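Local coordinates for endo-1,4-beta-xylanase (Pseudoalteromonas haloplanktis, PDB 1H12), which hydrolyses the internal beta-1,4 linkages of xylan as a cold-adapted xylanase of glycosyl hydrolase family 8, at residues Q31-T36 with A389-S394; L198-Y203 with P252-R257. One frame throughout, in Å; residues are numbered along the deposited sequence.

Neither contact lies at the surface: both are buried, 28 Å apart between centres and on opposite sides of the chain's centre. Contact 1 packs helix 29-40 against the C-terminal end of helix 379-392 and so joins parts of the chain more than 350 residues apart. Contact 2 is nested within the chain between its two segments and pairs two irregular segments, 198-203 and 252-257, so the two contacts have no element in common. Their chemistry differs accordingly. Between the helices, whose backbones are already paired internally, side-chain methyls, methylenes and two hydroxyls meet; between the loops, two backbone hydrogen bonds, a carboxylate and a water carry much of the contact.

Contact 1 of 2, residues Q31-T36 with A389-S394; sequences QKVNST and AMLHVS
Val33 meets the end of helix 379-392 with both of its branches. Its CG2 lies 3.4 Å from Ser394 OG, and its CG1 touches Leu391 CD2 at 4.0 Å, the valine and leucine side chains crossing at about a right angle. Further along the helix, Thr36 closes over the base of the methionine, its OG1 3.8 Å from Met390 CG. Chi1 of -82° sets that CG beside the Met390 backbone N. The methionine continues towards Val33 and Lys32, but the place of its terminal methyl is doubtful.

Behind this first shell, a hydroxyl bond fixes the rotation of Thr36. With OG1 anti to its carbonyl carbon (chi1 -64°), Thr36 bonds back to Lys32 O at 2.8 Å; that carbonyl also takes the Thr36 N-H and, in one of two conformers, the Ser35 hydroxyl. An alanine in place of Thr36 would probably open a gap beside Met390 CG and cost Lys32 O one of its two hydroxyl donors. Ser394 OG lies 2.7 Å from Met390 O, with Asn396 OD1 also within reach of its single proton.

This is plain helix-helix packing in the (alpha/alpha)6 barrel of family 8, joining an early helix to the chain's last. Helix 358-369 packs on the joint, Trp369 making a cation-pi contact with Lys32 and touching Met390, as does Phe368; the loop at Leu90 packs on Val33 and Leu391.

Contact 2 of 2, residues L198-Y203 with P252-R257; sequences LTDPSY and PTFLSR
Asp200 points its carboxylate at the edge of the Phe254 ring: OD2 lies near the ring plane, 3.6 Å from CE1, and the two planes stand 81° apart. Chi1 of 180° carries the carboxylate away from Asp200's own N to a place beside the Phe254 carbonyl, where Asp200 OD1 and Phe254 O, both acceptors, lie 3.2 Å apart without a bond. Both aromatic rings nearby have an aliphatic neighbour from their own segment over the centre of one face, Leu255 CG on Phe254 and Asp200 CB on Tyr203. Leu198 slants across Leu255, with Leu198 CD1 4.1 Å from Leu255 CB. Pro201 CG sits 3.7 Å from Ser256 CB.

The backbones of the two loops meet at Thr199 and Ser256 in a single antiparallel bridge, a hydrogen-bonded pair with Thr199 N to Ser256 O 2.9 Å and Ser256 N to Thr199 O 3.0 Å. The Thr199 hydroxyl bonds outside the pair, to Ile189 O and His204 NE2.

A water within bonding distance of Asp200 OD1 and Thr253 O accepts from Ser202 N; its two protons cannot serve every acceptor around it. Asp200 OD1 also accepts the Ser202 hydroxyl at 2.8 Å, from above the carboxylate plane. The buried acid is thus gripped at OD1, while its OD2 lies close to the carboxylate of Asp281.

Contact 1 of 2, residues Q31-T36 with A389-S394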
loop_
_atom_site.group_PDB
_atom_site.type_symbol
_atom_site.label_atom_id
_atom_site.label_comp_id
_atom_site.label_asym_id
_atom_site.label_seq_id
_atom_site.Cartn_x
_atom_site.Cartn_y
_atom_site.Cartn_z
ATOM N N GLN A 31 16.900 -14.270 5.808
ATOM C CA GLN A 31 16.743 -14.344 7.260
ATOM C C GLN A 31 16.139 -13.044 7.790
ATOM O O GLN A 31 15.288 -13.084 8.678
ATOM C CB GLN A 31 18.068 -14.662 8.025
ATOM N N LYS A 32 16.581 -11.910 7.274
ATOM C CA LYS A 32 16.066 -10.621 7.743
ATOM C C LYS A 32 14.583 -10.476 7.370
ATOM O O LYS A 32 13.782 -9.988 8.202
ATOM C CB LYS A 32 16.876 -9.477 7.159
ATOM C CG LYS A 32 16.513 -8.148 7.714
ATOM C CD LYS A 32 17.594 -7.115 7.433
ATOM C CE LYS A 32 17.186 -5.780 7.845
ATOM N NZ LYS A 32 18.299 -4.848 7.774
ATOM N N VAL A 33 14.219 -10.884 6.165
ATOM C CA VAL A 33 12.802 -10.858 5.758
ATOM C C VAL A 33 11.973 -11.741 6.681
ATOM O O VAL A 33 10.913 -11.352 7.149
ATOM C CB VAL A 33 12.673 -11.366 4.322
ATOM C CG1 VAL A 33 11.229 -11.456 3.918
ATOM C CG2 VAL A 33 13.403 -10.416 3.345
ATOM N N ASN A 34 12.448 -12.948 6.916
ATOM C CA ASN A 34 11.735 -13.888 7.749
ATOM C C ASN A 34 11.591 -13.408 9.189
ATOM O O ASN A 34 10.507 -13.538 9.775
ATOM C CB ASN A 34 12.475 -15.258 7.751
ATOM C CG ASN A 34 12.494 -15.932 6.403
ATOM O OD1 ASN A 34 11.783 -15.574 5.499
ATOM N ND2 ASN A 34 13.336 -16.972 6.290
ATOM N N SER A 35 12.660 -12.852 9.735
ATOM C CA SER A 35 12.517 -12.345 11.118
ATOM C C SER A 35 11.583 -11.134 11.197
ATOM O O SER A 35 10.934 -10.943 12.203
ATOM C CB SER A 35 13.906 -11.976 11.709
ATOM O OG SER A 35 14.497 -10.912 11.024
ATOM N N THR A 36 11.542 -10.322 10.151
ATOM C CA THR A 36 10.636 -9.183 10.108
ATOM C C THR A 36 9.194 -9.726 10.240
ATOM O O THR A 36 8.413 -9.218 11.051
ATOM C CB THR A 36 10.833 -8.396 8.856
ATOM O OG1 THR A 36 12.177 -7.815 8.832
ATOM C CG2 THR A 36 9.875 -7.273 8.719
ATOM N N ALA A 389 8.055 -3.341 2.390
ATOM C CA ALA A 389 9.301 -3.006 1.722
ATOM C C ALA A 389 10.312 -4.181 1.796
ATOM O O ALA A 389 11.029 -4.448 0.845
ATOM C CB ALA A 389 9.905 -1.783 2.338
ATOM N N MET A 390 10.369 -4.852 2.956
ATOM C CA MET A 390 11.245 -5.984 3.080
ATOM C C MET A 390 10.960 -7.031 2.022
ATOM O O MET A 390 11.896 -7.648 1.483
ATOM C CB MET A 390 11.194 -6.597 4.491
ATOM C CG MET A 390 12.047 -5.892 5.520
ATOM S SD MET A 390 13.797 -5.818 5.101
ATOM C CE MET A 390 13.984 -7.220 4.855
ATOM N N LEU A 391 9.681 -7.275 1.704
ATOM C CA LEU A 391 9.310 -8.157 0.650
ATOM C C LEU A 391 9.738 -7.628 -0.733
ATOM O O LEU A 391 10.316 -8.372 -1.559
ATOM C CB LEU A 391 7.799 -8.440 0.666
ATOM C CG LEU A 391 7.316 -9.040 1.956
ATOM C CD1 LEU A 391 5.794 -8.970 1.997
ATOM C CD2 LEU A 391 7.783 -10.485 2.105
ATOM N N HIS A 392 9.468 -6.357 -0.991
ATOM C CA HIS A 392 9.779 -5.766 -2.255
ATOM C C HIS A 392 11.245 -5.726 -2.597
ATOM O O HIS A 392 11.579 -5.777 -3.783
ATOM C CB HIS A 392 9.237 -4.336 -2.325
ATOM C CG HIS A 392 7.785 -4.245 -2.637
ATOM N ND1 HIS A 392 7.279 -4.659 -3.840
ATOM C CD2 HIS A 392 6.758 -3.753 -1.892
ATOM C CE1 HIS A 392 5.961 -4.433 -3.807
ATOM N NE2 HIS A 392 5.616 -3.877 -2.643
ATOM N N VAL A 393 12.096 -5.574 -1.602
ATOM C CA VAL A 393 13.541 -5.394 -1.860
ATOM C C VAL A 393 14.323 -6.683 -1.792
ATOM O O VAL A 393 15.542 -6.677 -1.979
ATOM C CB VAL A 393 14.180 -4.329 -0.934
ATOM C CG1 VAL A 393 13.457 -3.015 -1.009
ATOM C CG2 VAL A 393 14.352 -4.813 0.488
ATOM N N SER A 394 13.644 -7.801 -1.547
ATOM C CA SER A 394 14.276 -9.117 -1.431
ATOM C C SER A 394 13.772 -10.076 -2.499
ATOM O O SER A 394 14.034 -11.304 -2.385
ATOM C CB SER A 394 14.019 -9.657 -0.058
ATOM O OG SER A 394 12.593 -9.879 0.122
#

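Contact 2 of 2, residues L198-Y203 with P252-R257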
loop_
_atom_site.group_PDB
_atom_site.type_symbol
_atom_site.label_atom_id
_atom_site.label_comp_id
_atom_site.label_asym_id
_atom_site.label_seq_id
_atom_site.Cartn_x
_atom_site.Cartn_y
_atom_site.Cartn_z
ATOM N N LEU A 198 -12.384 12.873 -7.672
ATOM C CA LEU A 198 -11.412 12.828 -6.576
ATOM C C LEU A 198 -10.748 11.467 -6.451
ATOM O O LEU A 198 -11.459 10.435 -6.300
ATOM C CB LEU A 198 -12.071 13.217 -5.269
ATOM C CG LEU A 198 -11.139 13.350 -4.079
ATOM C CD1 LEU A 198 -10.168 14.485 -4.312
ATOM C CD2 LEU A 198 -11.940 13.534 -2.781
ATOM N N THR A 199 -9.453 11.449 -6.511
ATOM C CA THR A 199 -8.695 10.248 -6.271
ATOM C C THR A 199 -7.574 10.569 -5.272
ATOM O O THR A 199 -7.364 11.709 -4.887
ATOM C CB THR A 199 -8.220 9.614 -7.569
ATOM O OG1 THR A 199 -7.729 8.284 -7.354
ATOM C CG2 THR A 199 -7.119 10.414 -8.251
ATOM N N ASP A 200 -6.896 9.521 -4.838
ATOM C CA ASP A 200 -5.765 9.596 -3.896
ATOM C C ASP A 200 -4.641 8.903 -4.605
ATOM O O ASP A 200 -4.730 7.692 -4.843
ATOM C CB ASP A 200 -6.191 8.931 -2.597
ATOM C CG ASP A 200 -5.160 8.909 -1.516
ATOM O OD1 ASP A 200 -3.976 8.770 -1.768
ATOM O OD2 ASP A 200 -5.615 9.022 -0.300
ATOM N N PRO A 201 -3.614 9.619 -5.059
ATOM C CA PRO A 201 -2.526 8.986 -5.816
ATOM C C PRO A 201 -2.018 7.714 -5.217
ATOM O O PRO A 201 -1.682 6.794 -5.957
ATOM C CB PRO A 201 -1.504 10.120 -5.958
ATOM C CG PRO A 201 -2.378 11.359 -6.063
ATOM C CD PRO A 201 -3.486 11.100 -5.041
ATOM N N SER A 202 -1.904 7.651 -3.909
ATOM C CA SER A 202 -1.370 6.448 -3.244
ATOM C C SER A 202 -2.199 5.189 -3.468
ATOM O O SER A 202 -1.717 4.099 -3.218
ATOM C CB SER A 202 -1.234 6.673 -1.730
ATOM O OG SER A 202 -2.464 6.555 -1.062
ATOM N N TYR A 203 -3.437 5.339 -3.925
ATOM C CA TYR A 203 -4.284 4.206 -4.193
ATOM C C TYR A 203 -4.021 3.564 -5.550
ATOM O O TYR A 203 -4.553 2.505 -5.873
ATOM C CB TYR A 203 -5.750 4.582 -4.126
ATOM C CG TYR A 203 -6.285 5.063 -2.794
ATOM C CD1 TYR A 203 -5.479 5.187 -1.645
ATOM C CD2 TYR A 203 -7.627 5.384 -2.662
ATOM C CE1 TYR A 203 -6.020 5.610 -0.452
ATOM C CE2 TYR A 203 -8.162 5.823 -1.473
ATOM C CZ TYR A 203 -7.364 5.923 -0.350
ATOM O OH TYR A 203 -7.923 6.315 0.856
ATOM N N PRO A 252 4.597 13.954 -4.899
ATOM C CA PRO A 252 3.183 13.741 -5.106
ATOM C C PRO A 252 2.385 14.107 -3.853
ATOM O O PRO A 252 2.961 14.249 -2.769
ATOM C CB PRO A 252 3.119 12.249 -5.410
ATOM C CG PRO A 252 4.227 11.683 -4.541
ATOM C CD PRO A 252 5.340 12.714 -4.615
ATOM N N THR A 253 1.060 14.234 -4.018
ATOM C CA THR A 253 0.215 14.768 -2.964
ATOM C C THR A 253 -0.835 13.756 -2.495
ATOM O O THR A 253 -1.094 12.740 -3.144
ATOM C CB THR A 253 -0.418 16.098 -3.353
ATOM O OG1 THR A 253 -1.402 15.925 -4.376
ATOM C CG2 THR A 253 0.635 17.063 -3.870
ATOM N N PHE A 254 -1.429 14.079 -1.365
ATOM C CA PHE A 254 -2.493 13.315 -0.736
ATOM C C PHE A 254 -3.670 13.061 -1.678
ATOM O O PHE A 254 -4.098 11.934 -1.889
ATOM C CB PHE A 254 -2.905 14.084 0.535
ATOM C CG PHE A 254 -4.131 13.599 1.233
ATOM C CD1 PHE A 254 -4.531 12.266 1.248
ATOM C CD2 PHE A 254 -4.922 14.518 1.925
ATOM C CE1 PHE A 254 -5.702 11.883 1.926
ATOM C CE2 PHE A 254 -6.078 14.153 2.589
ATOM C CZ PHE A 254 -6.463 12.851 2.576
ATOM N N LEU A 255 -4.222 14.151 -2.238
ATOM C CA LEU A 255 -5.406 14.097 -3.060
ATOM C C LEU A 255 -5.149 14.740 -4.415
ATOM O O LEU A 255 -4.359 15.677 -4.547
ATOM C CB LEU A 255 -6.595 14.808 -2.386
ATOM C CG LEU A 255 -7.095 14.133 -1.117
ATOM C CD1 LEU A 255 -8.146 14.986 -0.450
ATOM C CD2 LEU A 255 -7.645 12.734 -1.389
ATOM N N SER A 256 -5.864 14.233 -5.434
ATOM C CA SER A 256 -5.757 14.702 -6.782
ATOM C C SER A 256 -7.099 14.679 -7.475
ATOM O O SER A 256 -7.946 13.795 -7.209
ATOM C CB SER A 256 -4.801 13.763 -7.571
ATOM O OG SER A 256 -4.611 14.136 -8.922
ATOM N N ARG A 257 -7.298 15.576 -8.413
ATOM C CA ARG A 257 -8.392 15.452 -9.357
ATOM C C ARG A 257 -8.080 14.378 -10.379
ATOM O O ARG A 257 -6.955 13.871 -10.453
ATOM C CB ARG A 257 -8.655 16.820 -10.051
ATOM C CG ARG A 257 -8.926 17.902 -9.042
ATOM C CD ARG A 257 -10.110 17.540 -8.195
ATOM N NE ARG A 257 -10.594 18.641 -7.347
ATOM C CZ ARG A 257 -11.630 18.541 -6.566
ATOM N NH1 ARG A 257 -12.309 17.400 -6.491
ATOM N NH2 ARG A 257 -12.028 19.553 -5.818
HETATM O O HOH W 1 -1.563 10.111 -2.262
#